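Local coordinates for protein anabena Tic22 (Anabaena sp., PDB 4EV1) that probably acts as a chaperone in protein transport, as a thylakoid-associated member of the Tic22-like family, at residues I16-V19 with L25-S28; V83-I88 with F104-V109. All blocks are in the same frame, centred on the assembly; numbering follows the deposited sequence.

Interaction 1: residues I16-V19 with L25-S28; sequences IYLV and LPLS
Val19 and Leu27 are joined by the one hydrogen bond between strand residues 16-19 and the loop 25-28. The amide N of Leu27 donates to the carbonyl O of Val19 at 2.8 Å. The bond is almost straight, 176° at the hydrogen, and the donor lies in the carbonyl plane. The same oxygen receives a second, weaker approach. Pro26 CA lies 3.4 Å from Val19 O, a CA-H...O contact with a bent angle of 135°. One carbonyl therefore meets two successive residues of the returning chain. Pro26 has no amide hydrogen, and it approaches this oxygen through CA.

The remaining contacts are apolar, and they flank this bond. Val19 and Leu27 lie side by side and point the same way. Val19 CG1 is anti to the backbone N (chi1 174°), which places this methyl 4.2 Å from Leu27 CD2. Leu18 and Pro26 form the other pair, also side by side. Leu18 CD1 comes to 4.1 Å from Pro26 CG, so a branch methyl meets the outer carbon of the pyrrolidine ring. Both apolar contacts are loose, and the hydrogen bond is the more specific link.

The contact brings the chain back beside the end of strand 15-20 before strand 28-30 begins. At the turn itself, the Asn21 side chain accepts a hydrogen bond from Leu25 N. Helix 51-63 covers the Val19 and Leu27 side, with Phe57 touching both residues. Strand 43-48 lies by the Leu18 and Pro26 pair, through Ala47 and Thr45. Leu18 is also hydrogen-bonded through its backbone to Thr81 of strand 79-84. The contact thus joins the two-stranded sheet to the approach of the three-stranded one.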
ATOM      1  N   ILE A  16      -2.950   0.242  -6.189  1.00 23.84           N
ATOM      2  CA  ILE A  16      -3.976   0.064  -5.216  1.00 24.47           C
ATOM      3  C   ILE A  16      -5.181  -0.357  -6.028  1.00 23.54           C
ATOM      4  O   ILE A  16      -5.420   0.187  -7.106  1.00 25.78           O
ATOM      5  CB  ILE A  16      -4.257   1.399  -4.494  1.00 24.77           C
ATOM      6  CG1 ILE A  16      -2.978   1.895  -3.796  1.00 26.82           C
ATOM      7  CG2 ILE A  16      -5.466   1.265  -3.512  1.00 25.67           C
ATOM      8  CD1 ILE A  16      -2.466   1.053  -2.644  1.00 26.56           C
ATOM      9  N   TYR A  17      -5.948  -1.311  -5.549  1.00 23.24           N
ATOM     10  CA  TYR A  17      -7.136  -1.806  -6.316  1.00 22.11           C
ATOM     11  C   TYR A  17      -8.457  -1.288  -5.701  1.00 22.13           C
ATOM     12  O   TYR A  17      -8.713  -1.489  -4.542  1.00 23.56           O
ATOM     13  CB  TYR A  17      -7.058  -3.317  -6.368  1.00 22.54           C
ATOM     14  CG  TYR A  17      -5.750  -3.768  -6.961  1.00 22.14           C
ATOM     15  CD1 TYR A  17      -5.513  -3.653  -8.317  1.00 24.92           C
ATOM     16  CD2 TYR A  17      -4.734  -4.253  -6.170  1.00 19.99           C
ATOM     17  CE1 TYR A  17      -4.315  -4.040  -8.874  1.00 25.11           C
ATOM     18  CE2 TYR A  17      -3.500  -4.632  -6.723  1.00 25.82           C
ATOM     19  CZ  TYR A  17      -3.302  -4.505  -8.098  1.00 25.13           C
ATOM     20  OH  TYR A  17      -2.107  -4.890  -8.682  1.00 25.70           O
ATOM     21  N   LEU A  18      -9.229  -0.541  -6.477  1.00 20.87           N
ATOM     22  CA  LEU A  18     -10.464   0.035  -6.073  1.00 22.54           C
ATOM     23  C   LEU A  18     -11.586  -0.753  -6.712  1.00 22.65           C
ATOM     24  O   LEU A  18     -11.392  -1.339  -7.795  1.00 24.39           O
ATOM     25  CB  LEU A  18     -10.537   1.478  -6.521  1.00 23.55           C
ATOM     26  CG  LEU A  18      -9.525   2.445  -5.887  1.00 25.84           C
ATOM     27  CD1 LEU A  18      -9.920   3.875  -6.306  1.00 28.68           C
ATOM     28  CD2 LEU A  18      -9.422   2.289  -4.319  1.00 26.30           C
ATOM     29  N   VAL A  19     -12.692  -0.868  -5.992  1.00 21.96           N
ATOM     30  CA  VAL A  19     -13.926  -1.403  -6.557  1.00 22.15           C
ATOM     31  C   VAL A  19     -14.722  -0.246  -7.139  1.00 22.94           C
ATOM     32  O   VAL A  19     -15.151   0.694  -6.417  1.00 21.92           O
ATOM     33  CB  VAL A  19     -14.753  -2.189  -5.535  1.00 21.87           C
ATOM     34  CG1 VAL A  19     -16.124  -2.601  -6.150  1.00 21.54           C
ATOM     35  CG2 VAL A  19     -14.016  -3.411  -5.067  1.00 21.00           C
ATOM     36  N   LEU A  25     -15.465   5.180 -11.125  1.00 29.27           N
ATOM     37  CA  LEU A  25     -16.072   5.850  -9.967  1.00 29.88           C
ATOM     38  C   LEU A  25     -16.107   4.814  -8.852  1.00 28.35           C
ATOM     39  O   LEU A  25     -16.673   3.762  -9.037  1.00 26.43           O
ATOM     40  CB  LEU A  25     -17.477   6.316 -10.326  1.00 30.66           C
ATOM     41  CG  LEU A  25     -18.323   7.162  -9.365  1.00 35.52           C
ATOM     42  CD1 LEU A  25     -17.523   8.233  -8.608  1.00 39.76           C
ATOM     43  CD2 LEU A  25     -19.524   7.829 -10.146  1.00 39.46           C
ATOM     44  N   PRO A  26     -15.472   5.091  -7.717  1.00 27.85           N
ATOM     45  CA  PRO A  26     -15.397   4.093  -6.639  1.00 29.27           C
ATOM     46  C   PRO A  26     -16.715   3.847  -5.923  1.00 28.45           C
ATOM     47  O   PRO A  26     -17.472   4.795  -5.699  1.00 28.54           O
ATOM     48  CB  PRO A  26     -14.384   4.713  -5.659  1.00 28.63           C
ATOM     49  CG  PRO A  26     -13.596   5.598  -6.491  1.00 30.28           C
ATOM     50  CD  PRO A  26     -14.532   6.191  -7.484  1.00 29.67           C
ATOM     51  N   LEU A  27     -16.972   2.597  -5.573  1.00 28.15           N
ATOM     52  CA  LEU A  27     -18.121   2.235  -4.769  1.00 27.80           C
ATOM     53  C   LEU A  27     -17.815   2.758  -3.370  1.00 27.45           C
ATOM     54  O   LEU A  27     -16.763   2.441  -2.809  1.00 25.30           O
ATOM     55  CB  LEU A  27     -18.274   0.729  -4.698  1.00 27.71           C
ATOM     56  CG  LEU A  27     -19.401   0.204  -3.811  1.00 31.25           C
ATOM     57  CD1 LEU A  27     -20.792   0.633  -4.333  1.00 35.30           C
ATOM     58  CD2 LEU A  27     -19.284  -1.298  -3.722  1.00 32.27           C
ATOM     59  N   SER A  28     -18.725   3.530  -2.804  1.00 28.92           N
ATOM     60  CA  SER A  28     -18.486   4.148  -1.509  1.00 30.77           C
ATOM     61  C   SER A  28     -19.770   4.232  -0.692  1.00 32.21           C
ATOM     62  O   SER A  28     -20.841   4.020  -1.213  1.00 33.18           O
ATOM     63  CB  SER A  28     -17.895   5.522  -1.716  1.00 31.00           C
ATOM     64  OG  SER A  28     -18.873   6.395  -2.220  1.00 33.95           O
TER

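Interaction 2: residues V83-I88 with F104-V109; sequences VPLGVI and FAFKPV
The Phe104 ring carries the methyl CG2 of Ile88 over one face. This carbon stands 3.7 Å from the ring centroid and only 7° off the ring normal, a well-centred CH-pi contact. All six ring carbons lie at similar distances from it. The Phe106 ring meets the same methyl differently. Ile88 CG2 sits at its edge, near the ring plane, 4.0 Å from Phe106 CZ. Leu85 approaches this second ring obliquely, with CD1 3.8 Å from Phe106 CE2.

Ile88 CG2 is thus shared by two rings, one through its face and one through its edge. The torsion of Ile88 sets this up: CG2 is anti to the backbone N, and CG1 lies beside that N with chi1 -63°. The other branch ends in CD1, which reaches the rim of the first ring, 4.2 Å from Phe104 CE2. Leu85 has its CG anti to the backbone N (chi1 176°), and this extends CD1 to the second ring. No hydrogen bond crosses between the segments, and the contact is hydrophobic packing. Replacing Phe104 with alanine would probably leave Ile88 CG2 without the aromatic face beneath it and open a gap beside the helix.

The contact packs the first turn of helix 85-94 against strand 102-107. The two phenylalanines stand on either side of Ala105 in the sequence, and both send their rings to the helix. Ile16 of strand 15-20 packs beside them, touching Leu85, Ile88 and Phe106. On the neighbouring strand 43-48, Thr45 touches Phe104 and Ala47 touches Phe106. A bound NHE molecule, probably from the crystallisation liquor, accepts a hydrogen bond from Phe106 N. Farther along, Lys107 forms salt bridges with Glu53 of helix 51-63 and Asp110 of helix 110-121.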
ATOM      1  N   VAL A  83      -5.125   1.850  -9.411  1.00 23.83           N
ATOM      2  CA  VAL A  83      -4.724   3.265  -9.262  1.00 24.37           C
ATOM      3  C   VAL A  83      -3.317   3.306  -8.572  1.00 24.78           C
ATOM      4  O   VAL A  83      -3.096   2.638  -7.550  1.00 26.76           O
ATOM      5  CB  VAL A  83      -5.780   4.032  -8.401  1.00 24.81           C
ATOM      6  CG1 VAL A  83      -5.462   5.588  -8.272  1.00 24.68           C
ATOM      7  CG2 VAL A  83      -7.255   3.748  -8.944  1.00 26.02           C
ATOM      8  N   PRO A  84      -2.384   4.099  -9.090  1.00 23.58           N
ATOM      9  CA  PRO A  84      -1.142   4.239  -8.390  1.00 24.39           C
ATOM     10  C   PRO A  84      -1.362   4.874  -6.996  1.00 22.77           C
ATOM     11  O   PRO A  84      -2.160   5.772  -6.829  1.00 22.98           O
ATOM     12  CB  PRO A  84      -0.306   5.166  -9.302  1.00 25.16           C
ATOM     13  CG  PRO A  84      -1.068   5.389 -10.519  1.00 25.17           C
ATOM     14  CD  PRO A  84      -2.451   4.940 -10.301  1.00 25.56           C
ATOM     15  N   LEU A  85      -0.645   4.403  -6.003  1.00 23.35           N
ATOM     16  CA  LEU A  85      -0.830   4.901  -4.636  1.00 23.13           C
ATOM     17  C   LEU A  85      -0.568   6.383  -4.486  1.00 23.15           C
ATOM     18  O   LEU A  85      -1.279   7.044  -3.731  1.00 23.69           O
ATOM     19  CB  LEU A  85       0.018   4.112  -3.656  1.00 23.75           C
ATOM     20  CG  LEU A  85       0.044   4.543  -2.193  1.00 23.14           C
ATOM     21  CD1 LEU A  85      -1.356   4.469  -1.540  1.00 25.44           C
ATOM     22  CD2 LEU A  85       1.000   3.595  -1.499  1.00 26.99           C
ATOM     23  N   GLY A  86       0.383   6.928  -5.257  1.00 24.03           N
ATOM     24  CA  GLY A  86       0.666   8.371  -5.207  1.00 25.18           C
ATOM     25  C   GLY A  86      -0.450   9.261  -5.677  1.00 25.50           C
ATOM     26  O   GLY A  86      -0.627  10.358  -5.156  1.00 25.65           O
ATOM     27  N   VAL A  87      -1.274   8.766  -6.602  1.00 25.55           N
ATOM     28  CA  VAL A  87      -2.452   9.493  -7.036  1.00 25.44           C
ATOM     29  C   VAL A  87      -3.468   9.625  -5.905  1.00 25.82           C
ATOM     30  O   VAL A  87      -4.029  10.686  -5.673  1.00 26.54           O
ATOM     31  CB  VAL A  87      -3.108   8.794  -8.239  1.00 25.60           C
ATOM     32  CG1 VAL A  87      -4.400   9.489  -8.640  1.00 26.35           C
ATOM     33  CG2 VAL A  87      -2.112   8.770  -9.438  1.00 26.87           C
ATOM     34  N   ILE A  88      -3.710   8.539  -5.187  1.00 26.11           N
ATOM     35  CA  ILE A  88      -4.555   8.584  -4.010  1.00 25.63           C
ATOM     36  C   ILE A  88      -3.984   9.488  -2.922  1.00 25.18           C
ATOM     37  O   ILE A  88      -4.717  10.291  -2.349  1.00 27.14           O
ATOM     38  CB  ILE A  88      -4.818   7.146  -3.482  1.00 25.58           C
ATOM     39  CG1 ILE A  88      -5.595   6.337  -4.533  1.00 26.85           C
ATOM     40  CG2 ILE A  88      -5.614   7.188  -2.170  1.00 26.44           C
ATOM     41  CD1 ILE A  88      -5.821   4.892  -4.130  1.00 28.56           C
ATOM     42  N   PHE A 104     -10.434   6.968   2.001  1.00 28.24           N
ATOM     43  CA  PHE A 104     -10.090   5.606   1.622  1.00 28.51           C
ATOM     44  C   PHE A 104      -9.670   4.794   2.851  1.00 28.91           C
ATOM     45  O   PHE A 104      -8.843   5.253   3.678  1.00 29.82           O
ATOM     46  CB  PHE A 104      -8.905   5.605   0.653  1.00 28.28           C
ATOM     47  CG  PHE A 104      -9.131   6.346  -0.607  1.00 28.81           C
ATOM     48  CD1 PHE A 104      -9.069   7.732  -0.640  1.00 30.11           C
ATOM     49  CD2 PHE A 104      -9.369   5.650  -1.802  1.00 29.44           C
ATOM     50  CE1 PHE A 104      -9.269   8.424  -1.853  1.00 32.91           C
ATOM     51  CE2 PHE A 104      -9.571   6.325  -2.979  1.00 31.66           C
ATOM     52  CZ  PHE A 104      -9.528   7.713  -3.011  1.00 31.79           C
ATOM     53  N   ALA A 105     -10.209   3.583   2.970  1.00 27.34           N
ATOM     54  CA  ALA A 105      -9.767   2.610   3.958  1.00 28.24           C
ATOM     55  C   ALA A 105      -8.935   1.579   3.228  1.00 28.96           C
ATOM     56  O   ALA A 105      -9.361   1.157   2.145  1.00 31.76           O
ATOM     57  CB  ALA A 105     -10.965   1.953   4.600  1.00 28.97           C
ATOM     58  N   PHE A 106      -7.735   1.254   3.716  1.00 27.99           N
ATOM     59  CA  PHE A 106      -6.821   0.325   3.024  1.00 28.71           C
ATOM     60  C   PHE A 106      -6.790  -1.086   3.652  1.00 28.99           C
ATOM     61  O   PHE A 106      -6.523  -1.225   4.838  1.00 30.26           O
ATOM     62  CB  PHE A 106      -5.397   0.878   2.952  1.00 29.14           C
ATOM     63  CG  PHE A 106      -5.251   2.085   2.072  1.00 30.11           C
ATOM     64  CD1 PHE A 106      -5.666   3.321   2.519  1.00 31.74           C
ATOM     65  CD2 PHE A 106      -4.691   1.992   0.806  1.00 32.25           C
ATOM     66  CE1 PHE A 106      -5.527   4.448   1.718  1.00 30.43           C
ATOM     67  CE2 PHE A 106      -4.562   3.120   0.023  1.00 29.56           C
ATOM     68  CZ  PHE A 106      -4.994   4.337   0.493  1.00 29.21           C
ATOM     69  N   LYS A 107      -7.037  -2.104   2.839  1.00 27.66           N
ATOM     70  CA  LYS A 107      -6.998  -3.521   3.253  1.00 29.13           C
ATOM     71  C   LYS A 107      -5.689  -4.165   2.856  1.00 29.05           C
ATOM     72  O   LYS A 107      -5.424  -4.387   1.644  1.00 27.34           O
ATOM     73  CB  LYS A 107      -8.165  -4.283   2.616  1.00 29.72           C
ATOM     74  CG  LYS A 107      -8.255  -5.803   2.906  1.00 31.44           C
ATOM     75  CD  LYS A 107      -8.375  -6.150   4.363  1.00 35.31           C
ATOM     76  CE  LYS A 107      -8.523  -7.661   4.600  1.00 35.81           C
ATOM     77  NZ  LYS A 107      -7.530  -8.432   3.779  1.00 33.69           N
ATOM     78  N   PRO A 108      -4.834  -4.457   3.866  1.00 30.04           N
ATOM     79  CA  PRO A 108      -3.592  -5.140   3.549  1.00 30.12           C
ATOM     80  C   PRO A 108      -3.867  -6.613   3.232  1.00 31.02           C
ATOM     81  O   PRO A 108      -4.925  -7.122   3.559  1.00 30.69           O
ATOM     82  CB  PRO A 108      -2.764  -5.012   4.821  1.00 30.12           C
ATOM     83  CG  PRO A 108      -3.734  -4.742   5.948  1.00 32.24           C
ATOM     84  CD  PRO A 108      -5.029  -4.238   5.320  1.00 30.57           C
ATOM     85  N   VAL A 109      -2.911  -7.262   2.591  1.00 31.29           N
ATOM     86  CA  VAL A 109      -3.038  -8.686   2.223  1.00 32.62           C
ATOM     87  C   VAL A 109      -2.889  -9.520   3.480  1.00 34.34           C
ATOM     88  O   VAL A 109      -1.985  -9.287   4.272  1.00 32.88           O
ATOM     89  CB  VAL A 109      -1.981  -9.058   1.188  1.00 32.06           C
ATOM     90  CG1 VAL A 109      -2.005 -10.586   0.887  1.00 35.21           C
ATOM     91  CG2 VAL A 109      -2.184  -8.226  -0.073  1.00 30.63           C
TER

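From the N terminus, strand 15-20 leads into a short loop that interaction 1 closes. The chain then runs through strand 28-30, strand 43-48 and two helices to strand 79-84. Interaction 2 closes a longer excursion, from helix 85-94 back along strand 102-107. The two contacts follow in series and neither encloses the other. The centres of interactions 1 and 2 are about 9 Å apart, and the two meet directly. Ile16 N probably hydrogen-bonds to Val83 O, 2.8 Å away, pairing strands 15-20 and 79-84. Ile16 CG2 also packs on Ile88 CD1, and Leu18 CD1 on Val83 CG2. Together they tie the two-stranded sheet, helix 85-94 and the three-stranded sheet into one packed unit.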